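Long-range contacts in centrosomal protein of 104 kDa (Homo sapiens, PDB 5LPH), which is required for ciliogenesis and for structural integrity at the ciliary tip, and interacts with tubulin, its TOG domain being the part described here: residues A[134-139]-A[173-179]; A[141-146]-A[163-167]; A[183-187]-A[221-225]; A[146-151]-A[194-198]. One frame throughout, in Å; residues are numbered along the deposited sequence.

Contact 1: A[134-139]-A[173-179]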
loop_
_atom_site.group_PDB
_atom_site.type_symbol
_atom_site.label_atom_id
_atom_site.label_comp_id
_atom_site.label_asym_id
_atom_site.label_seq_id
_atom_site.Cartn_x
_atom_site.Cartn_y
_atom_site.Cartn_z
ATOM N N THR A 134 -3.254 2.552 -14.553
ATOM C CA THR A 134 -2.285 2.069 -13.568
ATOM C C THR A 134 -2.450 2.808 -12.245
ATOM O O THR A 134 -2.553 2.181 -11.192
ATOM C CB THR A 134 -0.839 2.210 -14.073
ATOM O OG1 THR A 134 -0.684 1.458 -15.280
ATOM C CG2 THR A 134 0.153 1.686 -13.043
ATOM N N ALA A 135 -2.519 4.133 -12.316
ATOM C CA ALA A 135 -2.745 4.965 -11.133
ATOM C C ALA A 135 -4.039 4.606 -10.404
ATOM O O ALA A 135 -4.067 4.558 -9.180
ATOM C CB ALA A 135 -2.740 6.441 -11.510
ATOM N N HIS A 136 -5.108 4.369 -11.158
ATOM C CA HIS A 136 -6.394 3.985 -10.566
ATOM C C HIS A 136 -6.304 2.664 -9.765
ATOM O O HIS A 136 -6.795 2.597 -8.642
ATOM C CB HIS A 136 -7.485 3.902 -11.640
ATOM C CG HIS A 136 -8.832 3.549 -11.097
ATOM N ND1 HIS A 136 -9.662 4.471 -10.495
ATOM C CD2 HIS A 136 -9.483 2.364 -11.045
ATOM C CE1 HIS A 136 -10.772 3.871 -10.104
ATOM N NE2 HIS A 136 -10.688 2.593 -10.429
ATOM N N CYS A 137 -5.664 1.645 -10.337
ATOM C CA CYS A 137 -5.436 0.374 -9.637
ATOM C C CYS A 137 -4.698 0.573 -8.322
ATOM O O CYS A 137 -5.099 0.053 -7.278
ATOM C CB CYS A 137 -4.633 -0.592 -10.506
ATOM S SG CYS A 137 -5.494 -1.125 -11.995
ATOM N N VAL A 138 -3.629 1.358 -8.386
ATOM C CA VAL A 138 -2.783 1.613 -7.230
ATOM C C VAL A 138 -3.523 2.417 -6.151
ATOM O O VAL A 138 -3.514 2.024 -4.981
ATOM C CB VAL A 138 -1.468 2.303 -7.662
ATOM C CG1 VAL A 138 -0.681 2.799 -6.462
ATOM C CG2 VAL A 138 -0.621 1.335 -8.474
ATOM N N GLU A 139 -4.167 3.516 -6.541
ATOM C CA GLU A 139 -4.843 4.409 -5.578
ATOM C C GLU A 139 -6.022 3.761 -4.850
ATOM O O GLU A 139 -6.277 4.070 -3.690
ATOM C CB GLU A 139 -5.312 5.707 -6.261
ATOM C CG GLU A 139 -4.176 6.607 -6.735
ATOM C CD GLU A 139 -4.613 7.689 -7.722
ATOM O OE1 GLU A 139 -5.495 7.415 -8.563
ATOM O OE2 GLU A 139 -4.055 8.814 -7.678
ATOM N N VAL A 173 4.520 1.408 -12.129
ATOM C CA VAL A 173 4.062 1.983 -10.858
ATOM C C VAL A 173 5.133 2.867 -10.217
ATOM O O VAL A 173 4.807 3.919 -9.655
ATOM C CB VAL A 173 3.620 0.874 -9.877
ATOM C CG1 VAL A 173 3.260 1.447 -8.508
ATOM C CG2 VAL A 173 2.442 0.110 -10.464
ATOM N N LYS A 174 6.390 2.423 -10.278
ATOM C CA LYS A 174 7.538 3.200 -9.782
ATOM C C LYS A 174 7.597 4.607 -10.391
ATOM O O LYS A 174 7.894 5.569 -9.687
ATOM C CB LYS A 174 8.859 2.458 -10.061
ATOM C CG LYS A 174 10.090 3.176 -9.522
ATOM C CD LYS A 174 11.407 2.443 -9.716
ATOM C CE LYS A 174 12.561 3.424 -9.836
ATOM N NZ LYS A 174 13.852 2.803 -10.228
ATOM N N SER A 175 7.311 4.709 -11.690
ATOM C CA SER A 175 7.286 5.995 -12.411
ATOM C C SER A 175 6.269 7.013 -11.881
ATOM O O SER A 175 6.494 8.217 -11.991
ATOM C CB SER A 175 6.997 5.763 -13.897
ATOM O OG SER A 175 7.839 4.757 -14.437
ATOM N N LEU A 176 5.156 6.534 -11.329
ATOM C CA LEU A 176 4.077 7.407 -10.841
ATOM C C LEU A 176 4.340 8.069 -9.494
ATOM O O LEU A 176 3.651 9.033 -9.151
ATOM C CB LEU A 176 2.763 6.629 -10.745
ATOM C CG LEU A 176 2.212 6.078 -12.062
ATOM C CD1 LEU A 176 1.195 4.979 -11.797
ATOM C CD2 LEU A 176 1.597 7.196 -12.891
ATOM N N GLN A 177 5.289 7.532 -8.723
ATOM C CA GLN A 177 5.664 8.077 -7.407
ATOM C C GLN A 177 4.534 8.093 -6.364
ATOM O O GLN A 177 4.560 8.886 -5.414
ATOM C CB GLN A 177 6.255 9.491 -7.547
ATOM C CG GLN A 177 7.389 9.613 -8.552
ATOM C CD GLN A 177 7.980 11.014 -8.607
ATOM O OE1 GLN A 177 7.621 11.891 -7.814
ATOM N NE2 GLN A 177 8.890 11.233 -9.554
ATOM N N ILE A 178 3.570 7.191 -6.514
ATOM C CA ILE A 178 2.368 7.192 -5.679
ATOM C C ILE A 178 2.611 6.507 -4.329
ATOM O O ILE A 178 2.215 7.037 -3.288
ATOM C CB ILE A 178 1.183 6.522 -6.420
ATOM C CG1 ILE A 178 0.772 7.372 -7.629
ATOM C CG2 ILE A 178 -0.013 6.332 -5.496
ATOM C CD1 ILE A 178 -0.044 6.615 -8.652
ATOM N N ILE A 179 3.243 5.333 -4.349
ATOM C CA ILE A 179 3.358 4.499 -3.140
ATOM C C ILE A 179 4.193 5.150 -2.035
ATOM O O ILE A 179 3.773 5.124 -0.877
ATOM C CB ILE A 179 3.802 3.042 -3.465
ATOM C CG1 ILE A 179 2.619 2.307 -4.112
ATOM C CG2 ILE A 179 4.266 2.293 -2.213
ATOM C CD1 ILE A 179 2.947 0.979 -4.761
#
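V173 meets the helix 134-139 through its CG2 methyl, which lies 3.8 Å from T134 CG2 and also touches V138 CG2. Helix 106-126 also packs here, with I120 against V173 and I124 against T134. The chain then passes through a type I turn from K174 to Q177, and here L176 dips its CD1 methyl back onto the helix. L176 CD1 rests 3.7 Å from T134 CG2 and comes over the backbone as well, 3.8 Å from A135 N. Q177, with its positive phi of 61°, redirects the chain so that I178 faces the same helix again. I178 spans one turn of the helix, from A135 to V138: its CD1 sits 3.9 Å from A135 CB, while its CG2 packs at 3.7 Å against V138 CG1, and the aliphatic part of E139 skirts that same branch. Last comes I179, whose CG1 crosses the V138 side chain roughly at right angles, 4.1 Å from V138 CG1, before its tip carries on to helix 154-169. V138 therefore serves two directions at once: with CG1 trans to its own nitrogen (chi1 170°), that methyl goes to the isoleucines and CG2 to V173. With an alanine at V138 both methyls are gone, which would probably leave I178 and V173 without their shared partner and open a gap between the helix and the turn. No hydrogen bond crosses the contact. Apolar packing of a long helix against a turn and the short helices flanking it fits the stacked-helix solenoid of HEAT repeats from which a TOG domain is built.

Contact 2: A[141-146]-A[163-167]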
loop_
_atom_site.group_PDB
_atom_site.type_symbol
_atom_site.label_atom_id
_atom_site.label_comp_id
_atom_site.label_asym_id
_atom_site.label_seq_id
_atom_site.Cartn_x
_atom_site.Cartn_y
_atom_site.Cartn_z
ATOM N N THR A 141 -6.338 0.427 -4.222
ATOM C CA THR A 141 -5.943 -0.798 -3.510
ATOM C C THR A 141 -4.875 -0.616 -2.439
ATOM O O THR A 141 -4.960 -1.266 -1.397
ATOM C CB THR A 141 -5.463 -1.890 -4.482
ATOM O OG1 THR A 141 -4.323 -1.431 -5.213
ATOM C CG2 THR A 141 -6.575 -2.267 -5.443
ATOM N N ILE A 142 -3.879 0.243 -2.673
ATOM C CA ILE A 142 -2.748 0.349 -1.733
ATOM C C ILE A 142 -3.158 0.790 -0.316
ATOM O O ILE A 142 -2.675 0.203 0.652
ATOM C CB ILE A 142 -1.536 1.190 -2.283
ATOM C CG1 ILE A 142 -0.336 1.185 -1.327
ATOM C CG2 ILE A 142 -1.823 2.672 -2.447
ATOM C CD1 ILE A 142 0.222 -0.169 -1.011
ATOM N N PRO A 143 -4.063 1.787 -0.183
ATOM C CA PRO A 143 -4.472 2.178 1.178
ATOM C C PRO A 143 -5.178 1.060 1.959
ATOM O O PRO A 143 -4.988 0.935 3.168
ATOM C CB PRO A 143 -5.431 3.357 0.939
ATOM C CG PRO A 143 -5.152 3.817 -0.449
ATOM C CD PRO A 143 -4.806 2.564 -1.191
ATOM N N VAL A 144 -5.965 0.251 1.258
ATOM C CA VAL A 144 -6.672 -0.867 1.875
ATOM C C VAL A 144 -5.673 -1.974 2.223
ATOM O O VAL A 144 -5.793 -2.632 3.258
ATOM C CB VAL A 144 -7.777 -1.416 0.949
ATOM C CG1 VAL A 144 -8.524 -2.551 1.626
ATOM C CG2 VAL A 144 -8.754 -0.305 0.579
ATOM N N LEU A 145 -4.687 -2.165 1.354
ATOM C CA LEU A 145 -3.626 -3.131 1.594
ATOM C C LEU A 145 -2.736 -2.738 2.781
ATOM O O LEU A 145 -2.289 -3.611 3.527
ATOM C CB LEU A 145 -2.798 -3.311 0.323
ATOM C CG LEU A 145 -2.007 -4.600 0.126
ATOM C CD1 LEU A 145 -2.790 -5.866 0.450
ATOM C CD2 LEU A 145 -1.531 -4.657 -1.309
ATOM N N LEU A 146 -2.505 -1.434 2.964
ATOM C CA LEU A 146 -1.768 -0.931 4.139
ATOM C C LEU A 146 -2.486 -1.200 5.459
ATOM O O LEU A 146 -1.824 -1.446 6.460
ATOM C CB LEU A 146 -1.462 0.570 4.038
ATOM C CG LEU A 146 -0.209 0.990 3.265
ATOM C CD1 LEU A 146 -0.227 2.505 3.093
ATOM C CD2 LEU A 146 1.072 0.540 3.960
ATOM N N PHE A 163 3.842 -7.556 -0.902
ATOM C CA PHE A 163 3.123 -7.180 -2.129
ATOM C C PHE A 163 3.242 -5.683 -2.439
ATOM O O PHE A 163 3.383 -5.311 -3.601
ATOM C CB PHE A 163 1.639 -7.573 -2.084
ATOM C CG PHE A 163 0.931 -7.408 -3.416
ATOM C CD1 PHE A 163 0.971 -8.411 -4.383
ATOM C CD2 PHE A 163 0.257 -6.233 -3.719
ATOM C CE1 PHE A 163 0.334 -8.246 -5.610
ATOM C CE2 PHE A 163 -0.382 -6.062 -4.942
ATOM C CZ PHE A 163 -0.343 -7.065 -5.894
ATOM N N ILE A 164 3.176 -4.844 -1.407
ATOM C CA ILE A 164 3.314 -3.388 -1.560
ATOM C C ILE A 164 4.707 -3.043 -2.104
ATOM O O ILE A 164 4.846 -2.233 -3.024
ATOM C CB ILE A 164 3.043 -2.646 -0.228
ATOM C CG1 ILE A 164 1.576 -2.821 0.182
ATOM C CG2 ILE A 164 3.375 -1.157 -0.350
ATOM C CD1 ILE A 164 1.220 -2.297 1.559
ATOM N N GLN A 165 5.720 -3.692 -1.540
ATOM C CA GLN A 165 7.112 -3.572 -1.994
ATOM C C GLN A 165 7.281 -4.043 -3.448
ATOM O O GLN A 165 7.951 -3.388 -4.244
ATOM C CB GLN A 165 8.016 -4.338 -1.032
ATOM C CG GLN A 165 9.424 -3.808 -0.815
ATOM C CD GLN A 165 10.184 -4.636 0.211
ATOM O OE1 GLN A 165 9.636 -5.006 1.258
ATOM N NE2 GLN A 165 11.449 -4.922 -0.073
ATOM N N GLU A 166 6.626 -5.152 -3.790
ATOM C CA GLU A 166 6.612 -5.694 -5.153
ATOM C C GLU A 166 6.001 -4.709 -6.165
ATOM O O GLU A 166 6.565 -4.504 -7.242
ATOM C CB GLU A 166 5.836 -7.017 -5.173
ATOM C CG GLU A 166 6.208 -7.969 -6.294
ATOM C CD GLU A 166 5.444 -9.283 -6.226
ATOM O OE1 GLU A 166 5.140 -9.761 -5.102
ATOM O OE2 GLU A 166 5.145 -9.840 -7.307
HETATM N N MSE A 167 4.865 -4.103 -5.818
HETATM C CA MSE A 167 4.198 -3.130 -6.700
HETATM C C MSE A 167 4.984 -1.849 -6.803
HETATM O O MSE A 167 5.111 -1.299 -7.894
HETATM C CB MSE A 167 2.782 -2.732 -6.264
HETATM C CG MSE A 167 1.632 -3.696 -6.486
HETATM SE SE MSE A 167 -0.007 -2.580 -6.372
HETATM C CE MSE A 167 0.064 -2.011 -4.483
#
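I164 is the side chain on which this contact turns: its CB, CG1, CG2 and CD1 all find partners on helix 141-146. With CG1 beside its own backbone nitrogen (chi1 -66°), I164 reaches between I142, L145 and L146. I142 comes at it end-on, the two side chains crossing near a right angle. The modelled separation of 3.2 Å between I142 CD1 and I164 CG1 is tighter than normal carbon packing, so the precise seat of that methyl is doubtful. L145 runs past I164 in the opposite direction and presents one branch to two residues: L145 CD2 is 3.4 Å from F163 CD2, approaching the ring obliquely, and 3.9 Å from I164 CG1. At the far end L146 CD2 meets I164 CD1 at 3.7 Å. M167, a selenomethionine in this model, bends at its third torsion (chi3 -65°) and lays its CE methyl 3.9 Å from I142 CD1. The two helical segments run roughly antiparallel, at 152°, with axes 11.1 Å apart, as expected of the paired helices within one HEAT repeat. Helix 106-126 covers the F163 and M167 side through L116 and I120, and L202 of helix 193-210 covers I164 and L146. T141 OG1 bonds to C137 O in its own helix. No hydrogen bond joins the segments, so their cohesion here probably rests on exclusion of water and on the shape fit of aliphatic side chains, one aromatic ring and the M167 methyl.

Contact 3: A[183-187]-A[221-225]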
loop_
_atom_site.group_PDB
_atom_site.type_symbol
_atom_site.label_atom_id
_atom_site.label_comp_id
_atom_site.label_asym_id
_atom_site.label_seq_id
_atom_site.Cartn_x
_atom_site.Cartn_y
_atom_site.Cartn_z
ATOM N N LEU A 183 3.468 6.046 2.273
ATOM C CA LEU A 183 4.364 5.585 3.335
ATOM C C LEU A 183 4.924 6.702 4.215
ATOM O O LEU A 183 5.372 6.426 5.327
ATOM C CB LEU A 183 5.512 4.762 2.744
ATOM C CG LEU A 183 5.102 3.506 1.967
ATOM C CD1 LEU A 183 6.304 2.886 1.281
ATOM C CD2 LEU A 183 4.428 2.492 2.881
ATOM N N VAL A 184 4.898 7.944 3.724
ATOM C CA VAL A 184 5.336 9.115 4.517
ATOM C C VAL A 184 4.178 9.892 5.168
ATOM O O VAL A 184 4.404 10.941 5.763
ATOM C CB VAL A 184 6.239 10.086 3.701
ATOM C CG1 VAL A 184 7.463 9.353 3.169
ATOM C CG2 VAL A 184 5.488 10.779 2.564
ATOM N N GLN A 185 2.950 9.384 5.062
ATOM C CA GLN A 185 1.796 10.015 5.696
ATOM C C GLN A 185 1.934 9.810 7.202
ATOM O O GLN A 185 2.265 8.705 7.638
ATOM C CB GLN A 185 0.471 9.409 5.187
ATOM C CG GLN A 185 -0.737 10.303 5.422
ATOM C CD GLN A 185 -2.028 9.728 4.879
ATOM O OE1 GLN A 185 -2.037 9.030 3.862
ATOM N NE2 GLN A 185 -3.134 10.038 5.549
ATOM N N PRO A 186 1.683 10.861 8.008
ATOM C CA PRO A 186 2.031 10.722 9.422
ATOM C C PRO A 186 1.219 9.654 10.162
ATOM O O PRO A 186 0.057 9.407 9.831
ATOM C CB PRO A 186 1.748 12.118 10.006
ATOM C CG PRO A 186 1.362 12.993 8.860
ATOM C CD PRO A 186 0.909 12.089 7.761
ATOM N N LEU A 187 1.851 9.030 11.151
ATOM C CA LEU A 187 1.212 8.001 11.964
ATOM C C LEU A 187 0.175 8.653 12.866
ATOM O O LEU A 187 0.468 9.647 13.529
ATOM C CB LEU A 187 2.251 7.251 12.804
ATOM C CG LEU A 187 3.283 6.463 11.983
ATOM C CD1 LEU A 187 4.475 5.985 12.804
ATOM C CD2 LEU A 187 2.621 5.289 11.278
ATOM N N ASN A 221 9.651 15.258 2.927
ATOM C CA ASN A 221 8.567 14.382 3.445
ATOM C C ASN A 221 9.047 13.242 4.366
ATOM O O ASN A 221 8.354 12.879 5.317
ATOM C CB ASN A 221 7.613 13.884 2.332
ATOM C CG ASN A 221 8.296 13.037 1.267
ATOM O OD1 ASN A 221 9.320 12.398 1.505
ATOM N ND2 ASN A 221 7.719 13.033 0.073
ATOM N N VAL A 222 10.244 12.716 4.121
ATOM C CA VAL A 222 10.838 11.689 5.002
ATOM C C VAL A 222 11.119 12.223 6.419
ATOM O O VAL A 222 10.770 11.587 7.418
ATOM C CB VAL A 222 12.131 11.100 4.376
ATOM C CG1 VAL A 222 12.907 10.242 5.369
ATOM C CG2 VAL A 222 11.818 10.299 3.114
HETATM N N MSE A 223 11.766 13.385 6.499
HETATM C CA MSE A 223 12.138 13.989 7.798
HETATM C C MSE A 223 10.928 14.496 8.531
HETATM O O MSE A 223 10.822 14.328 9.746
HETATM C CB MSE A 223 13.135 15.138 7.597
HETATM C CG MSE A 223 14.503 14.658 7.102
HETATM SE SE MSE A 223 15.428 13.492 8.398
HETATM C CE MSE A 223 15.080 14.491 10.059
ATOM N N LYS A 224 10.016 15.132 7.796
ATOM C CA LYS A 224 8.708 15.557 8.319
ATOM C C LYS A 224 8.004 14.384 9.012
ATOM O O LYS A 224 7.519 14.537 10.126
ATOM C CB LYS A 224 7.865 16.126 7.165
ATOM C CG LYS A 224 6.412 16.544 7.402
ATOM C CD LYS A 224 5.993 16.980 8.783
ATOM C CE LYS A 224 4.595 17.592 8.770
ATOM N NZ LYS A 224 3.967 17.579 10.120
ATOM N N PHE A 225 7.986 13.222 8.357
ATOM C CA PHE A 225 7.410 11.984 8.929
ATOM C C PHE A 225 8.165 11.482 10.163
ATOM O O PHE A 225 7.558 11.189 11.202
ATOM C CB PHE A 225 7.368 10.872 7.854
ATOM C CG PHE A 225 6.916 9.525 8.370
ATOM C CD1 PHE A 225 5.567 9.265 8.570
ATOM C CD2 PHE A 225 7.837 8.510 8.650
ATOM C CE1 PHE A 225 5.146 8.028 9.048
ATOM C CE2 PHE A 225 7.420 7.275 9.127
ATOM C CZ PHE A 225 6.073 7.032 9.324
#
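F225 drives its ring into the bend of the chain at 183-187, with CG trans to the backbone nitrogen (chi1 175°) so that the ring stands well off its helix. Three carbonyls of the bend approach it. L183 O lies over one face, displaced toward the rim. Q185 O sits near the ring plane at the edge, 3.3 Å from F225 CE1, a placement consistent with weak attraction to the slightly positive ring hydrogens. V184 O approaches obliquely, 3.5 Å from F225 CD1. L187 adds an aliphatic wall, its CG 3.8 Å from F225 CE1. A turn earlier on the helix, V184 CG2 and N221 CG each lie between their own backbone N and carbonyl carbon (chi1 -58° and 62°), so that V184 CG2 packs on N221 CG as well as on N221 CB, the latter at 3.8 Å. V184 CG1 is on the side of N221 OD1; OD1 and ND2 are tied to T218 N and G216 O. A serine in place of F225 would probably open a gap in the bend and take from L187 the ring it packs on. The contact bridges helix 219-229, part of the second HEAT repeat, to the loop after helix 178-183. Helix 193-210 backs it through Q199 and L203, which touch F225; V237 of helix 235-252 meets L187.

Contact 4: A[146-151]-A[194-198]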
loop_
_atom_site.group_PDB
_atom_site.type_symbol
_atom_site.label_atom_id
_atom_site.label_comp_id
_atom_site.label_asym_id
_atom_site.label_seq_id
_atom_site.Cartn_x
_atom_site.Cartn_y
_atom_site.Cartn_z
ATOM N N LEU A 146 -2.505 -1.434 2.964
ATOM C CA LEU A 146 -1.768 -0.931 4.139
ATOM C C LEU A 146 -2.486 -1.200 5.459
ATOM O O LEU A 146 -1.824 -1.446 6.460
ATOM C CB LEU A 146 -1.462 0.570 4.038
ATOM C CG LEU A 146 -0.209 0.990 3.265
ATOM C CD1 LEU A 146 -0.227 2.505 3.093
ATOM C CD2 LEU A 146 1.072 0.540 3.960
ATOM N N THR A 147 -3.818 -1.135 5.468
ATOM C CA THR A 147 -4.596 -1.530 6.654
ATOM C C THR A 147 -4.357 -2.998 7.043
ATOM O O THR A 147 -4.278 -3.304 8.230
ATOM C CB THR A 147 -6.114 -1.287 6.508
ATOM O OG1 THR A 147 -6.591 -1.927 5.324
ATOM C CG2 THR A 147 -6.424 0.200 6.455
ATOM N N ARG A 148 -4.203 -3.885 6.053
ATOM C CA ARG A 148 -3.874 -5.296 6.318
ATOM C C ARG A 148 -2.457 -5.539 6.869
ATOM O O ARG A 148 -2.187 -6.629 7.381
ATOM C CB ARG A 148 -4.080 -6.181 5.073
ATOM C CG ARG A 148 -5.489 -6.236 4.477
ATOM C CD ARG A 148 -6.618 -6.451 5.480
ATOM N NE ARG A 148 -6.523 -7.695 6.254
ATOM C CZ ARG A 148 -6.939 -8.907 5.866
ATOM N NH1 ARG A 148 -7.478 -9.119 4.668
ATOM N NH2 ARG A 148 -6.804 -9.937 6.695
ATOM N N THR A 149 -1.551 -4.559 6.758
ATOM C CA THR A 149 -0.249 -4.646 7.430
ATOM C C THR A 149 -0.343 -4.367 8.943
ATOM O O THR A 149 0.654 -4.502 9.646
ATOM C CB THR A 149 0.828 -3.728 6.800
ATOM O OG1 THR A 149 0.468 -2.354 6.967
ATOM C CG2 THR A 149 1.030 -4.015 5.322
ATOM N N GLY A 150 -1.513 -3.949 9.432
ATOM C CA GLY A 150 -1.812 -3.939 10.868
ATOM C C GLY A 150 -2.636 -5.122 11.374
ATOM O O GLY A 150 -3.215 -5.043 12.452
ATOM N N ASP A 151 -2.674 -6.221 10.619
ATOM C CA ASP A 151 -3.444 -7.415 10.998
ATOM C C ASP A 151 -2.816 -8.097 12.216
ATOM O O ASP A 151 -1.624 -7.915 12.488
ATOM C CB ASP A 151 -3.499 -8.405 9.819
ATOM C CG ASP A 151 -4.671 -9.370 9.902
ATOM O OD1 ASP A 151 -5.786 -8.980 9.490
ATOM O OD2 ASP A 151 -4.473 -10.524 10.342
ATOM N N HIS A 194 1.173 -2.675 15.425
ATOM C CA HIS A 194 1.492 -3.408 14.192
ATOM C C HIS A 194 1.474 -2.526 12.946
ATOM O O HIS A 194 2.352 -2.635 12.096
ATOM C CB HIS A 194 0.521 -4.583 13.983
ATOM C CG HIS A 194 0.636 -5.661 15.016
ATOM N ND1 HIS A 194 1.847 -6.193 15.409
ATOM C CD2 HIS A 194 -0.313 -6.325 15.720
ATOM C CE1 HIS A 194 1.639 -7.125 16.321
ATOM N NE2 HIS A 194 0.338 -7.226 16.526
ATOM N N LEU A 195 0.462 -1.668 12.841
ATOM C CA LEU A 195 0.299 -0.774 11.691
ATOM C C LEU A 195 1.471 0.198 11.565
ATOM O O LEU A 195 2.045 0.354 10.488
ATOM C CB LEU A 195 -1.013 0.006 11.818
ATOM C CG LEU A 195 -1.459 0.849 10.620
ATOM C CD1 LEU A 195 -1.861 -0.033 9.449
ATOM C CD2 LEU A 195 -2.615 1.752 11.024
ATOM N N ALA A 196 1.819 0.833 12.683
ATOM C CA ALA A 196 2.939 1.780 12.742
ATOM C C ALA A 196 4.288 1.136 12.390
ATOM O O ALA A 196 5.055 1.703 11.602
ATOM C CB ALA A 196 3.005 2.422 14.119
HETATM N N MSE A 197 4.556 -0.039 12.968
HETATM C CA MSE A 197 5.825 -0.783 12.729
HETATM C C MSE A 197 5.928 -1.223 11.290
HETATM O O MSE A 197 7.008 -1.139 10.705
HETATM C CB MSE A 197 6.061 -1.968 13.696
HETATM C CG MSE A 197 7.468 -2.054 14.332
HETATM SE SE MSE A 197 8.013 -0.356 15.184
HETATM C CE MSE A 197 6.629 -0.494 16.582
ATOM N N SER A 198 4.811 -1.655 10.698
ATOM C CA SER A 198 4.793 -2.077 9.293
ATOM C C SER A 198 5.062 -0.919 8.334
ATOM O O SER A 198 5.819 -1.075 7.384
ATOM C CB SER A 198 3.465 -2.749 8.926
ATOM O OG SER A 198 3.328 -4.018 9.553
#
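T149 and S198 meet where the turn between helices 131-147 and 154-169, inside the HEAT repeat 141-179, packs on the start of the next long helix, 193-210. In related TOG domains such turns within a repeat form the tubulin-binding edge, and this one may do likewise. S198 OG lies 2.7 Å from T149 O and 3.1 Å from H194 O; its single proton can serve either carbonyl, and which one it takes is not settled. Beside it, S198 CB packs 3.5 Å from T149 CB. G150 has no side chain to hold the backbones apart, and its CA comes within 3.9 Å of L195 CA. H194 CB lies against G150, with its ring oblique to D151 O. L195 carries CG trans to its nitrogen (chi1 -172°), which brings CD1 to the turn, 3.3 Å from L146 O. T149 N bonds L146 O, and T149 OG1 points to it too, modelled short enough to be doubtful in detail. Farther out, R157 NH1 bonds D151 O, and S153 N bonds D151 OD2. R148 is engaged elsewhere, making a cation-pi contact with F109 and donating from NH1 to I101 O. Its NH2 closes a salt bridge across the turn: D151 OD1, 3.1 Å from R148 NH2, lies almost in the guanidinium plane, whereas the nitrogen stands above the carboxylate plane, with an N-H...O angle of 164°.

In the fold
Helix 131-147 supplies the first side of three contacts in turn: contact 1, contact 2, then, at its C-terminal end, contact 4. Contact 2 closes first, when helix 154-169 folds back, wholly within the loop that contact 1 completes at 173-179. The two touch through M167 and V173. Contact 3 opens only afterwards, at 183-187, in series with both. Contact 4 crosses all three: it starts before contacts 1 and 2 have closed and ends at 194-198, inside the loop of contact 3. L146 belongs to contacts 2 and 4, and its CD2 meets L183 of contact 3. Contact 4 ties the first repeat to helix 193-210, contact 3 the loop before that helix to the second repeat.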